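Local coordinates for protein haloacid delahogenase-like family hydrolase (Xanthomonas campestris pv. campestris, PDB 2PKE) that binds magnesium and probably acts as a phosphatase of the haloacid dehalogenase-like hydrolase family, at residues I199-P207 against A239-Q250. Residues are numbered along the deposited sequence; the frame is centred on the assembly and turned at random.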
ATOM      1  N   ILE A 199      14.504  -2.420  19.200  1.00 18.28           N
ATOM      2  CA  ILE A 199      15.177  -1.156  18.850  1.00 18.30           C
ATOM      3  C   ILE A 199      15.278  -0.164  20.009  1.00 19.50           C
ATOM      4  O   ILE A 199      15.833   0.919  19.853  1.00 19.53           O
ATOM      5  CB  ILE A 199      14.550  -0.458  17.634  1.00 20.95           C
ATOM      6  CG1 ILE A 199      13.129   0.039  17.941  1.00 20.03           C
ATOM      7  CG2 ILE A 199      14.608  -1.378  16.359  1.00 19.86           C
ATOM      8  CD1 ILE A 199      12.622   1.017  16.854  1.00 19.28           C
ATOM      9  N   GLY A 200      14.793  -0.572  21.178  1.00 20.67           N
ATOM     10  CA  GLY A 200      14.923   0.199  22.405  1.00 20.75           C
ATOM     11  C   GLY A 200      13.647   0.901  22.853  1.00 18.77           C
ATOM     12  O   GLY A 200      13.693   1.759  23.722  1.00 19.20           O
ATOM     13  N   GLY A 201      12.518   0.521  22.271  1.00 17.77           N
ATOM     14  CA  GLY A 201      11.220   1.153  22.602  1.00 15.88           C
ATOM     15  C   GLY A 201      10.494   0.418  23.704  1.00 19.19           C
ATOM     16  O   GLY A 201      11.050  -0.452  24.388  1.00 18.59           O
ATOM     17  N   TRP A 202       9.248   0.794  23.870  1.00 18.13           N
ATOM     18  CA  TRP A 202       8.395   0.285  24.895  1.00 17.84           C
ATOM     19  C   TRP A 202       7.173  -0.289  24.240  1.00 18.97           C
ATOM     20  O   TRP A 202       6.837   0.046  23.130  1.00 23.07           O
ATOM     21  CB  TRP A 202       7.960   1.393  25.849  1.00 18.04           C
ATOM     22  CG  TRP A 202       9.112   2.189  26.404  1.00 21.62           C
ATOM     23  CD1 TRP A 202       9.718   3.240  25.824  1.00 19.58           C
ATOM     24  CD2 TRP A 202       9.766   1.985  27.653  1.00 16.83           C
ATOM     25  NE1 TRP A 202      10.718   3.719  26.622  1.00 23.30           N
ATOM     26  CE2 TRP A 202      10.769   2.976  27.761  1.00 21.27           C
ATOM     27  CE3 TRP A 202       9.606   1.070  28.698  1.00 25.81           C
ATOM     28  CZ2 TRP A 202      11.639   3.048  28.844  1.00 24.99           C
ATOM     29  CZ3 TRP A 202      10.478   1.151  29.789  1.00 24.75           C
ATOM     30  CH2 TRP A 202      11.465   2.149  29.858  1.00 24.05           C
ATOM     31  N   GLY A 203       6.522  -1.195  24.954  1.00 20.87           N
ATOM     32  CA  GLY A 203       5.450  -1.980  24.410  1.00 19.58           C
ATOM     33  C   GLY A 203       4.284  -2.106  25.353  1.00 17.78           C
ATOM     34  O   GLY A 203       4.451  -2.248  26.560  1.00 20.72           O
ATOM     35  N   ILE A 204       3.098  -2.083  24.785  1.00 19.51           N
ATOM     36  CA  ILE A 204       1.887  -2.535  25.459  1.00 19.59           C
ATOM     37  C   ILE A 204       1.250  -3.670  24.621  1.00 20.02           C
ATOM     38  O   ILE A 204       0.932  -3.495  23.435  1.00 18.20           O
ATOM     39  CB  ILE A 204       0.904  -1.412  25.656  1.00 18.57           C
ATOM     40  CG1 ILE A 204       1.483  -0.385  26.656  1.00 22.21           C
ATOM     41  CG2 ILE A 204      -0.470  -1.942  26.108  1.00 15.80           C
ATOM     42  CD1 ILE A 204       0.696   0.949  26.645  1.00 17.34           C
ATOM     43  N   TYR A 205       1.083  -4.802  25.276  1.00 17.77           N
ATOM     44  CA  TYR A 205       0.576  -6.035  24.710  1.00 19.20           C
ATOM     45  C   TYR A 205      -0.839  -6.308  25.178  1.00 20.17           C
ATOM     46  O   TYR A 205      -1.065  -6.562  26.354  1.00 22.92           O
ATOM     47  CB  TYR A 205       1.447  -7.160  25.142  1.00 22.09           C
ATOM     48  CG  TYR A 205       1.017  -8.539  24.677  1.00 18.75           C
ATOM     49  CD1 TYR A 205       0.603  -8.746  23.372  1.00 27.57           C
ATOM     50  CD2 TYR A 205       1.071  -9.635  25.535  1.00 25.89           C
ATOM     51  CE1 TYR A 205       0.238 -10.016  22.933  1.00 18.96           C
ATOM     52  CE2 TYR A 205       0.704 -10.899  25.127  1.00 23.05           C
ATOM     53  CZ  TYR A 205       0.283 -11.086  23.825  1.00 26.62           C
ATOM     54  OH  TYR A 205      -0.067 -12.339  23.365  1.00 26.19           O
ATOM     55  N   THR A 206      -1.775  -6.283  24.228  1.00 22.64           N
ATOM     56  CA  THR A 206      -3.201  -6.574  24.460  1.00 21.88           C
ATOM     57  C   THR A 206      -3.669  -7.663  23.498  1.00 19.96           C
ATOM     58  O   THR A 206      -4.114  -7.376  22.378  1.00 21.81           O
ATOM     59  CB  THR A 206      -4.064  -5.331  24.293  1.00 22.43           C
ATOM     60  OG1 THR A 206      -3.663  -4.370  25.258  1.00 20.84           O
ATOM     61  CG2 THR A 206      -5.540  -5.637  24.531  1.00 20.06           C
ATOM     62  N   PRO A 207      -3.540  -8.927  23.921  1.00 21.48           N
ATOM     63  CA  PRO A 207      -3.907 -10.014  23.018  1.00 21.70           C
ATOM     64  C   PRO A 207      -5.415 -10.029  22.684  1.00 24.89           C
ATOM     65  O   PRO A 207      -6.230  -9.619  23.492  1.00 21.47           O
ATOM     66  CB  PRO A 207      -3.450 -11.262  23.781  1.00 24.08           C
ATOM     67  CG  PRO A 207      -3.428 -10.868  25.189  1.00 22.24           C
ATOM     68  CD  PRO A 207      -3.023  -9.428  25.200  1.00 23.26           C
ATOM     69  N   ALA A 239      -1.202   2.548  31.459  1.00 19.32           N
ATOM     70  CA  ALA A 239       0.001   1.798  31.068  1.00 20.35           C
ATOM     71  C   ALA A 239       0.981   2.720  30.396  1.00 19.30           C
ATOM     72  O   ALA A 239       2.149   2.655  30.696  1.00 23.23           O
ATOM     73  CB  ALA A 239      -0.344   0.566  30.179  1.00 19.37           C
ATOM     74  N   VAL A 240       0.490   3.616  29.545  1.00 19.41           N
ATOM     75  CA  VAL A 240       1.354   4.596  28.867  1.00 20.09           C
ATOM     76  C   VAL A 240       2.037   5.485  29.907  1.00 21.98           C
ATOM     77  O   VAL A 240       3.263   5.721  29.845  1.00 20.31           O
ATOM     78  CB  VAL A 240       0.582   5.454  27.820  1.00 17.28           C
ATOM     79  CG1 VAL A 240       1.457   6.740  27.354  1.00 15.65           C
ATOM     80  CG2 VAL A 240       0.176   4.584  26.647  1.00 20.46           C
ATOM     81  N   ARG A 241       1.240   5.948  30.871  1.00 20.13           N
ATOM     82  CA  ARG A 241       1.728   6.806  31.922  1.00 24.54           C
ATOM     83  C   ARG A 241       2.785   6.107  32.764  1.00 20.68           C
ATOM     84  O   ARG A 241       3.730   6.747  33.189  1.00 20.21           O
ATOM     85  CB  ARG A 241       0.600   7.212  32.844  1.00 24.93           C
ATOM     86  CG  ARG A 241      -0.270   8.246  32.296  1.00 32.72           C
ATOM     87  CD  ARG A 241      -1.445   8.543  33.226  1.00 35.09           C
ATOM     88  NE  ARG A 241      -2.487   9.011  32.362  1.00 43.09           N
ATOM     89  CZ  ARG A 241      -3.679   8.453  32.209  1.00 43.19           C
ATOM     90  NH1 ARG A 241      -4.082   7.430  32.976  1.00 29.20           N
ATOM     91  NH2 ARG A 241      -4.494   8.993  31.308  1.00 39.45           N
ATOM     92  N   ALA A 242       2.584   4.807  33.028  1.00 19.98           N
ATOM     93  CA  ALA A 242       3.482   4.046  33.860  1.00 17.59           C
ATOM     94  C   ALA A 242       4.807   3.859  33.126  1.00 19.25           C
ATOM     95  O   ALA A 242       5.870   3.985  33.736  1.00 18.63           O
ATOM     96  CB  ALA A 242       2.856   2.637  34.240  1.00 16.40           C
ATOM     97  N   LEU A 243       4.726   3.571  31.827  1.00 18.50           N
ATOM     98  CA  LEU A 243       5.908   3.427  30.981  1.00 19.18           C
ATOM     99  C   LEU A 243       6.657   4.738  30.889  1.00 18.13           C
ATOM    100  O   LEU A 243       7.888   4.750  30.968  1.00 17.40           O
ATOM    101  CB  LEU A 243       5.547   2.866  29.610  1.00 19.22           C
ATOM    102  CG  LEU A 243       5.175   1.348  29.666  1.00 15.81           C
ATOM    103  CD1 LEU A 243       4.507   0.948  28.303  1.00 20.09           C
ATOM    104  CD2 LEU A 243       6.370   0.496  30.017  1.00 26.92           C
ATOM    105  N   ASP A 244       5.919   5.833  30.751  1.00 16.19           N
ATOM    106  CA  ASP A 244       6.505   7.133  30.732  1.00 20.31           C
ATOM    107  C   ASP A 244       7.235   7.445  32.016  1.00 21.94           C
ATOM    108  O   ASP A 244       8.292   8.039  31.975  1.00 20.90           O
ATOM    109  CB  ASP A 244       5.431   8.161  30.463  1.00 22.42           C
ATOM    110  CG  ASP A 244       5.982   9.567  30.231  1.00 28.16           C
ATOM    111  OD1 ASP A 244       7.195   9.802  30.251  1.00 28.26           O
ATOM    112  OD2 ASP A 244       5.149  10.449  30.043  1.00 30.67           O
ATOM    113  N   ALA A 245       6.673   7.065  33.153  1.00 22.84           N
ATOM    114  CA  ALA A 245       7.324   7.318  34.438  1.00 22.50           C
ATOM    115  C   ALA A 245       8.671   6.587  34.518  1.00 22.07           C
ATOM    116  O   ALA A 245       9.666   7.170  34.883  1.00 20.09           O
ATOM    117  CB  ALA A 245       6.428   6.919  35.579  1.00 21.02           C
ATOM    118  N   GLN A 246       8.668   5.311  34.137  1.00 21.74           N
ATOM    119  CA  GLN A 246       9.858   4.448  34.105  1.00 19.93           C
ATOM    120  C   GLN A 246      10.923   5.031  33.174  1.00 22.74           C
ATOM    121  O   GLN A 246      12.106   5.124  33.521  1.00 24.11           O
ATOM    122  CB  GLN A 246       9.402   3.065  33.628  1.00 19.44           C
ATOM    123  CG  GLN A 246      10.476   1.961  33.617  1.00 24.55           C
ATOM    124  CD  GLN A 246       9.917   0.538  33.288  1.00 25.30           C
ATOM    125  OE1 GLN A 246       8.714   0.299  33.308  1.00 25.91           O
ATOM    126  NE2 GLN A 246      10.829  -0.382  32.945  1.00 28.63           N
ATOM    127  N   ALA A 247      10.484   5.464  31.997  1.00 20.07           N
ATOM    128  CA  ALA A 247      11.396   6.041  30.983  1.00 20.74           C
ATOM    129  C   ALA A 247      12.108   7.298  31.503  1.00 18.61           C
ATOM    130  O   ALA A 247      13.327   7.526  31.295  1.00 20.71           O
ATOM    131  CB  ALA A 247      10.589   6.368  29.695  1.00 16.72           C
ATOM    132  N   GLY A 248      11.323   8.137  32.147  1.00 18.14           N
ATOM    133  CA  GLY A 248      11.840   9.376  32.713  1.00 20.05           C
ATOM    134  C   GLY A 248      12.863   9.167  33.818  1.00 21.15           C
ATOM    135  O   GLY A 248      13.790   9.913  33.909  1.00 20.11           O
ATOM    136  N   ARG A 249      12.711   8.135  34.641  1.00 25.17           N
ATOM    137  CA  ARG A 249      13.697   7.834  35.686  1.00 24.61           C
ATOM    138  C   ARG A 249      15.028   7.348  35.091  1.00 28.04           C
ATOM    139  O   ARG A 249      16.057   7.376  35.760  1.00 27.55           O
ATOM    140  CB  ARG A 249      13.146   6.764  36.627  1.00 21.85           C
ATOM    141  CG  ARG A 249      12.152   7.232  37.655  1.00 24.13           C
ATOM    142  CD  ARG A 249      11.813   6.136  38.646  1.00 24.33           C
ATOM    143  NE  ARG A 249      10.838   5.150  38.139  1.00 26.47           N
ATOM    144  CZ  ARG A 249       9.512   5.291  38.183  1.00 23.04           C
ATOM    145  NH1 ARG A 249       8.942   6.358  38.713  1.00 22.73           N
ATOM    146  NH2 ARG A 249       8.723   4.346  37.692  1.00 28.55           N
ATOM    147  N   GLN A 250      15.004   6.887  33.844  1.00 30.59           N
ATOM    148  CA  GLN A 250      16.180   6.351  33.178  1.00 36.97           C
ATOM    149  C   GLN A 250      16.810   7.310  32.186  1.00 41.97           C
ATOM    150  O   GLN A 250      17.837   6.977  31.614  1.00 45.71           O
ATOM    151  CB  GLN A 250      15.806   5.103  32.395  1.00 36.60           C
ATOM    152  CG  GLN A 250      15.184   3.997  33.222  1.00 39.34           C
ATOM    153  CD  GLN A 250      14.866   2.796  32.366  1.00 46.57           C
ATOM    154  OE1 GLN A 250      14.954   2.855  31.137  1.00 52.57           O
ATOM    155  NE2 GLN A 250      14.491   1.698  33.002  1.00 51.17           N
TER
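Trp202 packs its indole against Leu243 CD2 and Ala247 CB of helix 236-250, with Gln246 and Gln250 at the ring's edge. Trp202 and Leu243 lie side by side but point opposite ways, with Trp202 CE3 3.5 Å from Leu243 CD2. One turn on, the small Ala247 lets the six-membered ring come close to the helix, with Trp202 CZ2 3.6 Å from Ala247 CB. With CG anti to its carbonyl carbon (chi1 -52°), Trp202 directs this ring toward residues 243 to 250. The amide of Gln246 stands steeply to the indole, their planes 77° apart, and its NE2 lies in the ring plane at the edge, 3.5 Å from Trp202 CZ3. Gln250, long and polar, suits the exposed margin, where its OE1 sits near the ring plane, 3.8 Å from Trp202 CH2.

Two residues along the strand, Ile204 packs CD1 against both Val240 CG2 and Ala239 CB, each 3.7 Å away; Ala239 is small enough to admit it. Branched Leu243 serves both clusters: its CD1 meets Ile204 CG1 at 3.7 Å. Strand and helix run nearly antiparallel (156°), as the helix packs on the parallel sheet of this Rossmann-like HAD core. Contacts are mainly carbon on carbon. Trp202 NE1 donates a hydrogen bond to the Glu180 carbonyl, and Gln246 hydrogen-bonds Arg228 and the Pro225 carbonyl, so the join itself rests on shape and burial.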